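Local coordinates for capsular polysaccharide export system protein KpsC (Thermosulfurimonas dismutans, PDB 6MGB) that transfers Kdo sugars in beta-2,4 linkage, probably from a CMP-Kdo donor, to help build the conserved glycolipid anchor of Gram-negative bacterial capsules, at residues G75-V80 against A295-Y300; D124-A129 against T288-F293; L130-D135 against N313-I318; K145-G150 against V233-H238. All coordinates share one frame; numbering follows the deposited sequence.

Overall arrangement
Contacts 1, 2 and 3 form one continuous buried cluster, with neighbouring centres 10 to 13 Å apart, whereas contact 4 lies at the surface, about 21 Å from the centre of the chain. Helix 289-299 serves contacts 1 and 2; helix 120-135 serves contacts 2 and 3. Contact 1 is the most central and is aromatic, its Y297 being a near neighbour of the CMP-binding residues Q248 and E252. Contacts 2 and 3 join helices, nearly perpendicular in one and nearly aligned in the other, through apolar side chains without hydrogen bonds between the segments. Contact 4 instead relies on a backbone-to-carboxylate hydrogen bond and a bridging water.

Contact 1. Residues G75-V80 against A295-Y300; sequences GFLRSV and AAYLLY
F76 lies against Y297, A296 and Y300 in side-chain packing, mostly carbon to carbon, with no hydrogen bond between 75-80 and 295-300. Its aromatic part rests on F76 and Y297. Their planes are only 12° from parallel, but the centroids lie 5.2 Å apart, so the rings are slid past one another and barely overlap. What sits over the Y297 face is instead the F76 methylene: CB of F76 is 3.8 Å from the centroid of the Y297 ring and 24° off its normal, a CH-pi contact displaced toward the rim. The F76 side chain turns beside its own backbone N (chi1 -69°), which carries the ring on toward A296 and Y300. Y300 CD2 approaches F76 CE2 to 3.9 Å, with the F76 atom near the plane of the Y300 ring.

A polar atom is buried too. A296 O faces the edge of the F76 ring, 3.2 Å from F76 CD2, and has no hydrogen-bonding partner in the model. The aliphatic share is smaller: L77 CD2 reaches Y297 CE2 at 3.8 Å.

The contact borders the CMP site, for Y297 lies beside the CMP-binding Q248 and E252, and F76 O bonds to Q248 NE2. F267 stacks on F76, and Y300 OH bonds to D94. The loop leaving strand 69-74 is thereby packed against the C-terminal part of helix 289-299, with L77 also touching I314 of helix 314-322.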
loop_
_atom_site.group_PDB
_atom_site.type_symbol
_atom_site.label_atom_id
_atom_site.label_comp_id
_atom_site.label_asym_id
_atom_site.label_seq_id
_atom_site.Cartn_x
_atom_site.Cartn_y
_atom_site.Cartn_z
ATOM N N GLY A 75 -1.307 -4.132 -6.157
ATOM C CA GLY A 75 0.088 -4.003 -5.801
ATOM C C GLY A 75 0.426 -2.591 -5.364
ATOM O O GLY A 75 -0.345 -1.645 -5.531
ATOM N N PHE A 76 1.618 -2.454 -4.777
ATOM C CA PHE A 76 2.071 -1.141 -4.330
ATOM C C PHE A 76 2.337 -0.209 -5.505
ATOM O O PHE A 76 2.112 1.002 -5.396
ATOM C CB PHE A 76 3.318 -1.290 -3.458
ATOM C CG PHE A 76 3.054 -1.942 -2.127
ATOM C CD1 PHE A 76 2.014 -1.508 -1.321
ATOM C CD2 PHE A 76 3.844 -2.992 -1.685
ATOM C CE1 PHE A 76 1.769 -2.103 -0.099
ATOM C CE2 PHE A 76 3.601 -3.593 -0.463
ATOM C CZ PHE A 76 2.563 -3.149 0.330
ATOM N N LEU A 77 2.818 -0.746 -6.625
ATOM C CA LEU A 77 2.859 -0.032 -7.897
ATOM C C LEU A 77 1.718 -0.573 -8.748
ATOM O O LEU A 77 1.766 -1.724 -9.193
ATOM C CB LEU A 77 4.201 -0.219 -8.601
ATOM C CG LEU A 77 5.460 0.233 -7.861
ATOM C CD1 LEU A 77 6.683 0.027 -8.742
ATOM C CD2 LEU A 77 5.348 1.688 -7.429
ATOM N N ARG A 78 0.689 0.245 -8.970
ATOM C CA ARG A 78 -0.554 -0.261 -9.542
ATOM C C ARG A 78 -0.703 0.056 -11.028
ATOM O O ARG A 78 -0.911 -0.856 -11.832
ATOM C CB ARG A 78 -1.763 0.283 -8.772
ATOM C CG ARG A 78 -3.051 -0.437 -9.146
ATOM C CD ARG A 78 -4.292 0.345 -8.787
ATOM N NE ARG A 78 -5.496 -0.375 -9.191
ATOM C CZ ARG A 78 -5.943 -0.450 -10.443
ATOM N NH1 ARG A 78 -5.290 0.153 -11.429
ATOM N NH2 ARG A 78 -7.051 -1.128 -10.710
ATOM N N SER A 79 -0.628 1.324 -11.413
ATOM C CA SER A 79 -1.047 1.690 -12.763
ATOM C C SER A 79 -0.687 3.143 -13.045
ATOM O O SER A 79 -0.184 3.867 -12.179
ATOM C CB SER A 79 -2.551 1.469 -12.936
ATOM O OG SER A 79 -3.277 2.161 -11.933
ATOM N N VAL A 80 -0.939 3.552 -14.284
ATOM C CA VAL A 80 -0.997 4.961 -14.663
ATOM C C VAL A 80 -2.482 5.305 -14.666
ATOM O O VAL A 80 -3.176 5.157 -15.673
ATOM C CB VAL A 80 -0.341 5.221 -16.018
ATOM C CG1 VAL A 80 -0.449 6.696 -16.387
ATOM C CG2 VAL A 80 1.112 4.776 -16.001
ATOM N N ALA A 295 11.777 -6.363 0.401
ATOM C CA ALA A 295 10.712 -7.317 0.689
ATOM C C ALA A 295 9.359 -6.796 0.214
ATOM O O ALA A 295 8.587 -7.527 -0.417
ATOM C CB ALA A 295 10.673 -7.619 2.187
ATOM N N ALA A 296 9.060 -5.529 0.502
ATOM C CA ALA A 296 7.712 -5.018 0.276
ATOM C C ALA A 296 7.425 -4.807 -1.207
ATOM O O ALA A 296 6.314 -5.086 -1.673
ATOM C CB ALA A 296 7.510 -3.714 1.046
ATOM N N TYR A 297 8.402 -4.306 -1.965
ATOM C CA TYR A 297 8.166 -3.938 -3.357
ATOM C C TYR A 297 8.706 -4.949 -4.363
ATOM O O TYR A 297 8.126 -5.092 -5.443
ATOM C CB TYR A 297 8.771 -2.557 -3.650
ATOM C CG TYR A 297 7.838 -1.388 -3.359
ATOM C CD1 TYR A 297 7.182 -1.281 -2.137
ATOM C CD2 TYR A 297 7.628 -0.385 -4.301
ATOM C CE1 TYR A 297 6.337 -0.217 -1.867
ATOM C CE2 TYR A 297 6.786 0.683 -4.038
ATOM C CZ TYR A 297 6.144 0.761 -2.820
ATOM O OH TYR A 297 5.302 1.815 -2.544
ATOM N N LEU A 298 9.792 -5.658 -4.051
ATOM C CA LEU A 298 10.341 -6.624 -5.000
ATOM C C LEU A 298 9.788 -8.033 -4.791
ATOM O O LEU A 298 9.342 -8.674 -5.749
ATOM C CB LEU A 298 11.871 -6.640 -4.916
ATOM C CG LEU A 298 12.598 -5.682 -5.862
ATOM C CD1 LEU A 298 12.425 -4.237 -5.419
ATOM C CD2 LEU A 298 14.072 -6.043 -5.962
ATOM N N LEU A 299 9.805 -8.530 -3.554
ATOM C CA LEU A 299 9.442 -9.919 -3.284
ATOM C C LEU A 299 7.944 -10.122 -3.080
ATOM O O LEU A 299 7.382 -11.112 -3.562
ATOM C CB LEU A 299 10.180 -10.422 -2.043
ATOM C CG LEU A 299 11.709 -10.333 -2.051
ATOM C CD1 LEU A 299 12.275 -11.034 -0.825
ATOM C CD2 LEU A 299 12.296 -10.922 -3.326
ATOM N N TYR A 300 7.288 -9.206 -2.362
ATOM C CA TYR A 300 5.925 -9.462 -1.903
ATOM C C TYR A 300 4.915 -9.413 -3.045
ATOM O O TYR A 300 4.128 -10.364 -3.183
ATOM C CB TYR A 300 5.591 -8.482 -0.772
ATOM C CG TYR A 300 4.233 -8.605 -0.118
ATOM C CD1 TYR A 300 3.805 -9.795 0.462
ATOM C CD2 TYR A 300 3.398 -7.496 -0.026
ATOM C CE1 TYR A 300 2.567 -9.881 1.080
ATOM C CE2 TYR A 300 2.168 -7.572 0.585
ATOM C CZ TYR A 300 1.754 -8.764 1.139
ATOM O OH TYR A 300 0.524 -8.830 1.755
#

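Contact 2. Residues D124-A129 against T288-F293; sequences DQAERA and TLLELF
F293 reaches from helix 289-299 to A126 and A129 on helix 120-135, and its ring atoms make one half of the contact. From CB, the chain swings with CG anti to the backbone N (chi1 171°), which sends the ring out toward the other helix. CD2 of F293 is the first ring atom to touch, 4.2 Å from A126 CB. Next comes CE2, which lies 3.4 Å from A126 O, a carbonyl that approaches obliquely. The same F293 CE2 is 4.0 Å from A129 CB, a methyl lying near the ring plane, at the edge. At the tip, F293 CZ is 4.1 Å from A129 CB, so the ring end rests beside this alanine.

One turn earlier, L290 supplies the other half of the contact. L290 CD1 packs 3.9 Å from A126 CB, and L290 CD2 lies 3.6 Å from CG of E127, which is itself exposed to solvent. Small alanines thus face the larger leucine and phenylalanine: the CA atoms of A126 and L290 are 6.8 Å apart, and the axes of the two helical segments approach to 9.5 Å.

T288 is the N-cap of helix 289-299: its OG1 accepts from E291 N while E291 OE1 accepts from T288 N. This reciprocal pair is a capping box, followed by a nearly perpendicular crossing of segments 124-129 and 289-293, at 92°, within a protein of the GT-B clan.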
loop_
_atom_site.group_PDB
_atom_site.type_symbol
_atom_site.label_atom_id
_atom_site.label_comp_id
_atom_site.label_asym_id
_atom_site.label_seq_id
_atom_site.Cartn_x
_atom_site.Cartn_y
_atom_site.Cartn_z
ATOM N N ASP A 124 21.165 -5.722 -4.566
ATOM C CA ASP A 124 21.570 -4.906 -5.707
ATOM C C ASP A 124 20.369 -4.538 -6.566
ATOM O O ASP A 124 20.223 -3.380 -6.976
ATOM C CB ASP A 124 22.620 -5.639 -6.543
ATOM C CG ASP A 124 23.968 -5.714 -5.855
ATOM O OD1 ASP A 124 24.667 -6.735 -6.024
ATOM O OD2 ASP A 124 24.326 -4.759 -5.133
ATOM N N GLN A 125 19.494 -5.508 -6.849
ATOM C CA GLN A 125 18.261 -5.199 -7.563
ATOM C C GLN A 125 17.450 -4.145 -6.822
ATOM O O GLN A 125 16.933 -3.203 -7.435
ATOM C CB GLN A 125 17.427 -6.466 -7.757
ATOM C CG GLN A 125 18.043 -7.489 -8.693
ATOM C CD GLN A 125 17.122 -8.667 -8.948
ATOM O OE1 GLN A 125 16.029 -8.746 -8.388
ATOM N NE2 GLN A 125 17.560 -9.589 -9.798
ATOM N N ALA A 126 17.330 -4.284 -5.498
ATOM C CA ALA A 126 16.547 -3.328 -4.721
ATOM C C ALA A 126 17.111 -1.919 -4.847
ATOM O O ALA A 126 16.357 -0.952 -5.006
ATOM C CB ALA A 126 16.498 -3.760 -3.256
ATOM N N GLU A 127 18.438 -1.781 -4.779
ATOM C CA GLU A 127 19.058 -0.472 -4.969
ATOM C C GLU A 127 18.701 0.105 -6.333
ATOM O O GLU A 127 18.361 1.288 -6.452
ATOM C CB GLU A 127 20.576 -0.582 -4.819
ATOM C CG GLU A 127 21.051 -0.814 -3.397
ATOM C CD GLU A 127 22.564 -0.824 -3.287
ATOM O OE1 GLU A 127 23.236 -0.546 -4.302
ATOM O OE2 GLU A 127 23.081 -1.111 -2.185
ATOM N N ARG A 128 18.774 -0.722 -7.376
ATOM C CA ARG A 128 18.473 -0.252 -8.725
ATOM C C ARG A 128 17.023 0.202 -8.836
ATOM O O ARG A 128 16.735 1.286 -9.359
ATOM C CB ARG A 128 18.769 -1.359 -9.739
ATOM C CG ARG A 128 20.212 -1.400 -10.217
ATOM C CD ARG A 128 20.706 -2.832 -10.366
ATOM N NE ARG A 128 19.805 -3.653 -11.171
ATOM C CZ ARG A 128 19.850 -4.981 -11.226
ATOM N NH1 ARG A 128 20.749 -5.652 -10.520
ATOM N NH2 ARG A 128 18.988 -5.643 -11.987
ATOM N N ALA A 129 16.091 -0.621 -8.351
ATOM C CA ALA A 129 14.678 -0.276 -8.454
ATOM C C ALA A 129 14.358 0.974 -7.645
ATOM O O ALA A 129 13.593 1.836 -8.094
ATOM C CB ALA A 129 13.819 -1.452 -7.991
ATOM N N THR A 288 16.522 -2.123 7.723
ATOM C CA THR A 288 16.888 -0.916 7.004
ATOM C C THR A 288 15.821 -0.584 5.967
ATOM O O THR A 288 14.995 -1.422 5.596
ATOM C CB THR A 288 18.236 -1.083 6.301
ATOM O OG1 THR A 288 18.108 -2.044 5.246
ATOM C CG2 THR A 288 19.311 -1.543 7.280
ATOM N N LEU A 289 15.852 0.661 5.491
ATOM C CA LEU A 289 14.918 1.069 4.448
ATOM C C LEU A 289 15.076 0.189 3.215
ATOM O O LEU A 289 14.087 -0.281 2.640
ATOM C CB LEU A 289 15.135 2.542 4.098
ATOM C CG LEU A 289 14.157 3.214 3.119
ATOM C CD1 LEU A 289 14.476 2.896 1.658
ATOM C CD2 LEU A 289 12.710 2.850 3.435
ATOM N N LEU A 290 16.320 -0.053 2.798
ATOM C CA LEU A 290 16.548 -0.882 1.620
ATOM C C LEU A 290 15.987 -2.284 1.818
ATOM O O LEU A 290 15.376 -2.850 0.905
ATOM C CB LEU A 290 18.041 -0.938 1.301
ATOM C CG LEU A 290 18.409 -1.587 -0.034
ATOM C CD1 LEU A 290 17.869 -0.771 -1.199
ATOM C CD2 LEU A 290 19.914 -1.753 -0.152
ATOM N N GLU A 291 16.171 -2.858 3.009
ATOM C CA GLU A 291 15.645 -4.194 3.270
ATOM C C GLU A 291 14.123 -4.194 3.259
ATOM O O GLU A 291 13.500 -5.081 2.665
ATOM C CB GLU A 291 16.171 -4.715 4.608
ATOM C CG GLU A 291 17.645 -5.090 4.592
ATOM C CD GLU A 291 18.168 -5.461 5.968
ATOM O OE1 GLU A 291 17.536 -5.072 6.973
ATOM O OE2 GLU A 291 19.211 -6.140 6.042
ATOM N N LEU A 292 13.509 -3.206 3.911
ATOM C CA LEU A 292 12.054 -3.098 3.909
ATOM C C LEU A 292 11.526 -2.942 2.488
ATOM O O LEU A 292 10.559 -3.602 2.093
ATOM C CB LEU A 292 11.630 -1.918 4.782
ATOM C CG LEU A 292 10.140 -1.586 4.865
ATOM C CD1 LEU A 292 9.316 -2.811 5.209
ATOM C CD2 LEU A 292 9.928 -0.496 5.900
ATOM N N PHE A 293 12.162 -2.073 1.702
ATOM C CA PHE A 293 11.749 -1.874 0.318
ATOM C C PHE A 293 11.902 -3.153 -0.498
ATOM O O PHE A 293 11.025 -3.494 -1.301
ATOM C CB PHE A 293 12.564 -0.738 -0.299
ATOM C CG PHE A 293 12.380 -0.589 -1.781
ATOM C CD1 PHE A 293 11.303 0.112 -2.292
ATOM C CD2 PHE A 293 13.292 -1.147 -2.663
ATOM C CE1 PHE A 293 11.135 0.249 -3.654
ATOM C CE2 PHE A 293 13.129 -1.010 -4.027
ATOM C CZ PHE A 293 12.050 -0.314 -4.524
#

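Contact 3. Residues L130-D135 against N313-I318; sequences LKLIRD and NIFDVI
I318 meets both I133 and L132, its two branches dividing the work. The buried part of the contact is made by I133, I314 and I318: CD1 of I318 lies 4.1 Å from I133 CG1, and these two side chains cross at about a right angle. At its margin stands L132, whose CB is 4.1 Å from I318 CG2. The I318 torsion (chi1 -69°) sets CG1 beside the backbone N and CG2 anti to it, spreading the branches toward two successive residues of the facing helix. The end of I133 also extends to I314, with CD1 of I133 and CD1 of I314 4.4 Å apart, a looser touch between two methyls.

Segments 130-135 and 314-318 run nearly in the same direction, 19° apart, with axes 11.1 Å from each other, a spacing bridged by the L132, I133, I314 and I318 side chains. Helix 314-322 begins with a capping box: N313 OD1 accepts from D316 N, and N313 N donates to D316 OD2 at 2.9 Å, from above the carboxylate plane.

On the partly exposed side, F315 meets segment 130-135 only through L132 CD1, which lies at the ring edge, 4.2 Å from F315 CD1. Further out on the exposed face of helix 120-135, K131 NZ and D135 OD2 form a 2.9 Å salt bridge through the syn lone pair of the carboxylate oxygen, while F315 also touches Q125, R128 and A129 on the preceding turns.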
loop_
_atom_site.group_PDB
_atom_site.type_symbol
_atom_site.label_atom_id
_atom_site.label_comp_id
_atom_site.label_asym_id
_atom_site.label_seq_id
_atom_site.Cartn_x
_atom_site.Cartn_y
_atom_site.Cartn_z
ATOM N N LEU A 130 14.939 1.094 -6.450
ATOM C CA LEU A 130 14.676 2.261 -5.616
ATOM C C LEU A 130 15.163 3.538 -6.290
ATOM O O LEU A 130 14.464 4.558 -6.284
ATOM C CB LEU A 130 15.336 2.080 -4.248
ATOM C CG LEU A 130 15.159 3.210 -3.232
ATOM C CD1 LEU A 130 13.688 3.454 -2.918
ATOM C CD2 LEU A 130 15.929 2.885 -1.961
ATOM N N LYS A 131 16.356 3.502 -6.887
ATOM C CA LYS A 131 16.867 4.685 -7.570
ATOM C C LYS A 131 15.967 5.079 -8.735
ATOM O O LYS A 131 15.669 6.264 -8.925
ATOM C CB LYS A 131 18.297 4.441 -8.058
ATOM C CG LYS A 131 18.872 5.601 -8.855
ATOM C CD LYS A 131 20.320 5.366 -9.249
ATOM C CE LYS A 131 20.789 6.414 -10.249
ATOM N NZ LYS A 131 20.536 7.804 -9.774
ATOM N N LEU A 132 15.524 4.101 -9.528
ATOM C CA LEU A 132 14.650 4.404 -10.657
ATOM C C LEU A 132 13.342 5.030 -10.189
ATOM O O LEU A 132 12.854 5.994 -10.791
ATOM C CB LEU A 132 14.379 3.133 -11.465
ATOM C CG LEU A 132 15.523 2.633 -12.353
ATOM C CD1 LEU A 132 15.258 1.211 -12.819
ATOM C CD2 LEU A 132 15.722 3.551 -13.553
ATOM N N ILE A 133 12.759 4.498 -9.112
ATOM C CA ILE A 133 11.500 5.034 -8.603
ATOM C C ILE A 133 11.688 6.464 -8.112
ATOM O O ILE A 133 10.843 7.335 -8.352
ATOM C CB ILE A 133 10.942 4.117 -7.500
ATOM C CG1 ILE A 133 10.441 2.808 -8.118
ATOM C CG2 ILE A 133 9.821 4.806 -6.728
ATOM C CD1 ILE A 133 10.130 1.722 -7.108
ATOM N N ARG A 134 12.790 6.728 -7.411
ATOM C CA ARG A 134 13.071 8.082 -6.940
ATOM C C ARG A 134 13.304 9.030 -8.108
ATOM O O ARG A 134 12.727 10.123 -8.167
ATOM C CB ARG A 134 14.291 8.071 -6.018
ATOM C CG ARG A 134 14.074 7.399 -4.674
ATOM C CD ARG A 134 15.402 7.174 -3.964
ATOM N NE ARG A 134 15.232 6.787 -2.567
ATOM C CZ ARG A 134 16.227 6.415 -1.768
ATOM N NH1 ARG A 134 15.978 6.084 -0.508
ATOM N NH2 ARG A 134 17.472 6.368 -2.224
ATOM N N ASP A 135 14.157 8.626 -9.052
ATOM C CA ASP A 135 14.523 9.512 -10.154
ATOM C C ASP A 135 13.321 9.856 -11.025
ATOM O O ASP A 135 13.163 11.009 -11.446
ATOM C CB ASP A 135 15.625 8.869 -10.995
ATOM C CG ASP A 135 16.964 8.847 -10.282
ATOM O OD1 ASP A 135 17.064 9.428 -9.180
ATOM O OD2 ASP A 135 17.918 8.247 -10.823
ATOM N N ASN A 313 8.681 -8.922 -13.432
ATOM C CA ASN A 313 9.276 -8.409 -12.206
ATOM C C ASN A 313 9.056 -6.904 -12.145
ATOM O O ASN A 313 8.488 -6.298 -13.059
ATOM C CB ASN A 313 10.767 -8.763 -12.129
ATOM C CG ASN A 313 11.550 -8.264 -13.326
ATOM O OD1 ASN A 313 11.370 -7.132 -13.774
ATOM N ND2 ASN A 313 12.418 -9.114 -13.859
ATOM N N ILE A 314 9.522 -6.295 -11.052
ATOM C CA ILE A 314 9.262 -4.879 -10.816
ATOM C C ILE A 314 9.833 -4.025 -11.938
ATOM O O ILE A 314 9.278 -2.970 -12.271
ATOM C CB ILE A 314 9.830 -4.457 -9.445
ATOM C CG1 ILE A 314 9.372 -3.037 -9.096
ATOM C CG2 ILE A 314 11.350 -4.560 -9.445
ATOM C CD1 ILE A 314 9.775 -2.582 -7.706
ATOM N N PHE A 315 10.945 -4.454 -12.538
ATOM C CA PHE A 315 11.583 -3.652 -13.576
ATOM C C PHE A 315 10.748 -3.609 -14.849
ATOM O O PHE A 315 10.829 -2.634 -15.605
ATOM C CB PHE A 315 12.981 -4.197 -13.861
ATOM C CG PHE A 315 13.919 -4.086 -12.689
ATOM C CD1 PHE A 315 14.528 -2.878 -12.388
ATOM C CD2 PHE A 315 14.181 -5.181 -11.883
ATOM C CE1 PHE A 315 15.385 -2.765 -11.311
ATOM C CE2 PHE A 315 15.040 -5.074 -10.803
ATOM C CZ PHE A 315 15.641 -3.864 -10.517
ATOM N N ASP A 316 9.943 -4.642 -15.106
ATOM C CA ASP A 316 9.039 -4.597 -16.250
ATOM C C ASP A 316 7.989 -3.509 -16.071
ATOM O O ASP A 316 7.653 -2.793 -17.022
ATOM C CB ASP A 316 8.368 -5.956 -16.446
ATOM C CG ASP A 316 9.361 -7.061 -16.739
ATOM O OD1 ASP A 316 10.336 -6.805 -17.477
ATOM O OD2 ASP A 316 9.166 -8.182 -16.229
ATOM N N VAL A 317 7.460 -3.367 -14.855
ATOM C CA VAL A 317 6.445 -2.350 -14.601
ATOM C C VAL A 317 7.074 -0.963 -14.565
ATOM O O VAL A 317 6.500 0.004 -15.080
ATOM C CB VAL A 317 5.687 -2.678 -13.300
ATOM C CG1 VAL A 317 4.886 -1.479 -12.808
ATOM C CG2 VAL A 317 4.764 -3.869 -13.526
ATOM N N ILE A 318 8.260 -0.838 -13.962
ATOM C CA ILE A 318 8.946 0.452 -13.948
ATOM C C ILE A 318 9.153 0.949 -15.373
ATOM O O ILE A 318 8.772 2.073 -15.719
ATOM C CB ILE A 318 10.279 0.348 -13.183
ATOM C CG1 ILE A 318 10.012 0.125 -11.691
ATOM C CG2 ILE A 318 11.116 1.612 -13.384
ATOM C CD1 ILE A 318 11.259 -0.097 -10.855
#

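Contact 4. Residues K145-G150 against V233-H238; sequences KPVPRG and VDLLSH
V147 and D234 lead a surface contact in which an extended loop, between helix 120-135 and strand 158-162, is held to the end of helix 232-236. The contact flanks the parallel six-stranded, Rossmann-like sheet expected of one half of a GT-B protein: the helix comes just before its strand 241-244, and L235 lies close to the CMP-binding residue K200. The direct polar link is one hydrogen bond: V147 N donates to D234 OD2 at 2.7 Å, with an N-H...O angle of 163°. The donor lies above the carboxylate plane, 36° out of it. With CG anti to the backbone N (chi1 -167°), the carboxylate of D234 is carried toward the loop. The same OD2 of D234 is also 3.2 Å from P146 CA.

V147 turns one methyl toward L235 and the other toward H238. CG2 of V147 makes apolar contact with L235 CD1 at 4.1 Å, while CG1 of V147 comes within van der Waals range of the imidazole nitrogen H238 NE2, at 3.9 Å. A water adds a second polar link: it donates to V147 O and to D234 OD1, at 2.8 Å from the latter, and lies in the plane of the H238 ring, 3.0 Å from H238 NE2.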
loop_
_atom_site.group_PDB
_atom_site.type_symbol
_atom_site.label_atom_id
_atom_site.label_comp_id
_atom_site.label_asym_id
_atom_site.label_seq_id
_atom_site.Cartn_x
_atom_site.Cartn_y
_atom_site.Cartn_z
ATOM N N LYS A 145 0.270 16.004 -11.151
ATOM C CA LYS A 145 1.071 17.001 -11.840
ATOM C C LYS A 145 2.207 17.472 -10.944
ATOM O O LYS A 145 2.160 17.305 -9.721
ATOM C CB LYS A 145 0.199 18.189 -12.243
ATOM C CG LYS A 145 -0.402 18.947 -11.067
ATOM C CD LYS A 145 -1.329 20.055 -11.535
ATOM C CE LYS A 145 -1.901 20.833 -10.362
ATOM N NZ LYS A 145 -2.796 21.936 -10.809
ATOM N N PRO A 146 3.252 18.064 -11.519
ATOM C CA PRO A 146 4.346 18.575 -10.686
ATOM C C PRO A 146 3.893 19.737 -9.818
ATOM O O PRO A 146 2.953 20.464 -10.148
ATOM C CB PRO A 146 5.397 19.028 -11.710
ATOM C CG PRO A 146 5.019 18.358 -12.991
ATOM C CD PRO A 146 3.535 18.226 -12.955
ATOM N N VAL A 147 4.578 19.906 -8.691
ATOM C CA VAL A 147 4.366 21.070 -7.836
ATOM C C VAL A 147 5.096 22.244 -8.476
ATOM O O VAL A 147 6.326 22.197 -8.618
ATOM C CB VAL A 147 4.859 20.820 -6.401
ATOM C CG1 VAL A 147 4.813 22.110 -5.584
ATOM C CG2 VAL A 147 4.019 19.742 -5.733
ATOM N N PRO A 148 4.402 23.308 -8.874
ATOM C CA PRO A 148 5.095 24.421 -9.530
ATOM C C PRO A 148 6.016 25.149 -8.567
ATOM O O PRO A 148 5.759 25.234 -7.363
ATOM C CB PRO A 148 3.949 25.326 -9.997
ATOM C CG PRO A 148 2.852 25.054 -9.032
ATOM C CD PRO A 148 2.970 23.597 -8.672
ATOM N N ARG A 149 7.107 25.676 -9.112
ATOM C CA ARG A 149 7.992 26.515 -8.320
ATOM C C ARG A 149 7.259 27.787 -7.916
ATOM O O ARG A 149 6.497 28.358 -8.701
ATOM C CB ARG A 149 9.257 26.852 -9.107
ATOM C CG ARG A 149 10.333 27.544 -8.283
ATOM C CD ARG A 149 11.602 27.746 -9.094
ATOM N NE ARG A 149 11.994 29.151 -9.164
ATOM C CZ ARG A 149 11.403 30.057 -9.938
ATOM N NH1 ARG A 149 10.380 29.715 -10.710
ATOM N NH2 ARG A 149 11.833 31.311 -9.936
ATOM N N GLY A 150 7.485 28.224 -6.682
ATOM C CA GLY A 150 6.752 29.331 -6.111
ATOM C C GLY A 150 5.552 28.923 -5.284
ATOM O O GLY A 150 5.008 29.762 -4.556
ATOM N N VAL A 233 5.151 12.041 -4.764
ATOM C CA VAL A 233 6.569 12.034 -4.418
ATOM C C VAL A 233 7.213 13.383 -4.724
ATOM O O VAL A 233 8.195 13.764 -4.078
ATOM C CB VAL A 233 7.295 10.881 -5.133
ATOM C CG1 VAL A 233 6.737 9.542 -4.679
ATOM C CG2 VAL A 233 7.179 11.012 -6.630
ATOM N N ASP A 234 6.681 14.126 -5.695
ATOM C CA ASP A 234 7.116 15.508 -5.882
ATOM C C ASP A 234 6.691 16.367 -4.698
ATOM O O ASP A 234 7.481 17.159 -4.173
ATOM C CB ASP A 234 6.544 16.068 -7.185
ATOM C CG ASP A 234 7.200 17.372 -7.595
ATOM O OD1 ASP A 234 8.304 17.671 -7.092
ATOM O OD2 ASP A 234 6.609 18.102 -8.418
ATOM N N LEU A 235 5.439 16.218 -4.261
ATOM C CA LEU A 235 4.960 16.963 -3.103
ATOM C C LEU A 235 5.807 16.667 -1.871
ATOM O O LEU A 235 6.151 17.579 -1.110
ATOM C CB LEU A 235 3.493 16.621 -2.836
ATOM C CG LEU A 235 2.815 17.356 -1.679
ATOM C CD1 LEU A 235 2.747 18.851 -1.946
ATOM C CD2 LEU A 235 1.424 16.790 -1.434
ATOM N N LEU A 236 6.150 15.395 -1.661
ATOM C CA LEU A 236 6.890 15.011 -0.463
ATOM C C LEU A 236 8.272 15.647 -0.417
ATOM O O LEU A 236 8.798 15.904 0.672
ATOM C CB LEU A 236 7.007 13.489 -0.394
ATOM C CG LEU A 236 5.728 12.752 0.009
ATOM C CD1 LEU A 236 5.827 11.278 -0.350
ATOM C CD2 LEU A 236 5.471 12.922 1.498
ATOM N N SER A 237 8.874 15.916 -1.577
ATOM C CA SER A 237 10.226 16.465 -1.605
ATOM C C SER A 237 10.316 17.827 -0.929
ATOM O O SER A 237 11.421 18.266 -0.592
ATOM C CB SER A 237 10.718 16.580 -3.048
ATOM O OG SER A 237 10.074 17.646 -3.722
ATOM N N HIS A 238 9.189 18.507 -0.727
ATOM C CA HIS A 238 9.179 19.842 -0.143
ATOM C C HIS A 238 9.023 19.828 1.371
ATOM O O HIS A 238 8.882 20.896 1.976
ATOM C CB HIS A 238 8.058 20.673 -0.764
ATOM C CG HIS A 238 8.262 20.964 -2.217
ATOM N ND1 HIS A 238 8.944 22.075 -2.665
ATOM C CD2 HIS A 238 7.877 20.287 -3.324
ATOM C CE1 HIS A 238 8.969 22.071 -3.985
ATOM N NE2 HIS A 238 8.329 20.996 -4.410
HETATM O O HOH W 1 8.479 20.459 -7.310
#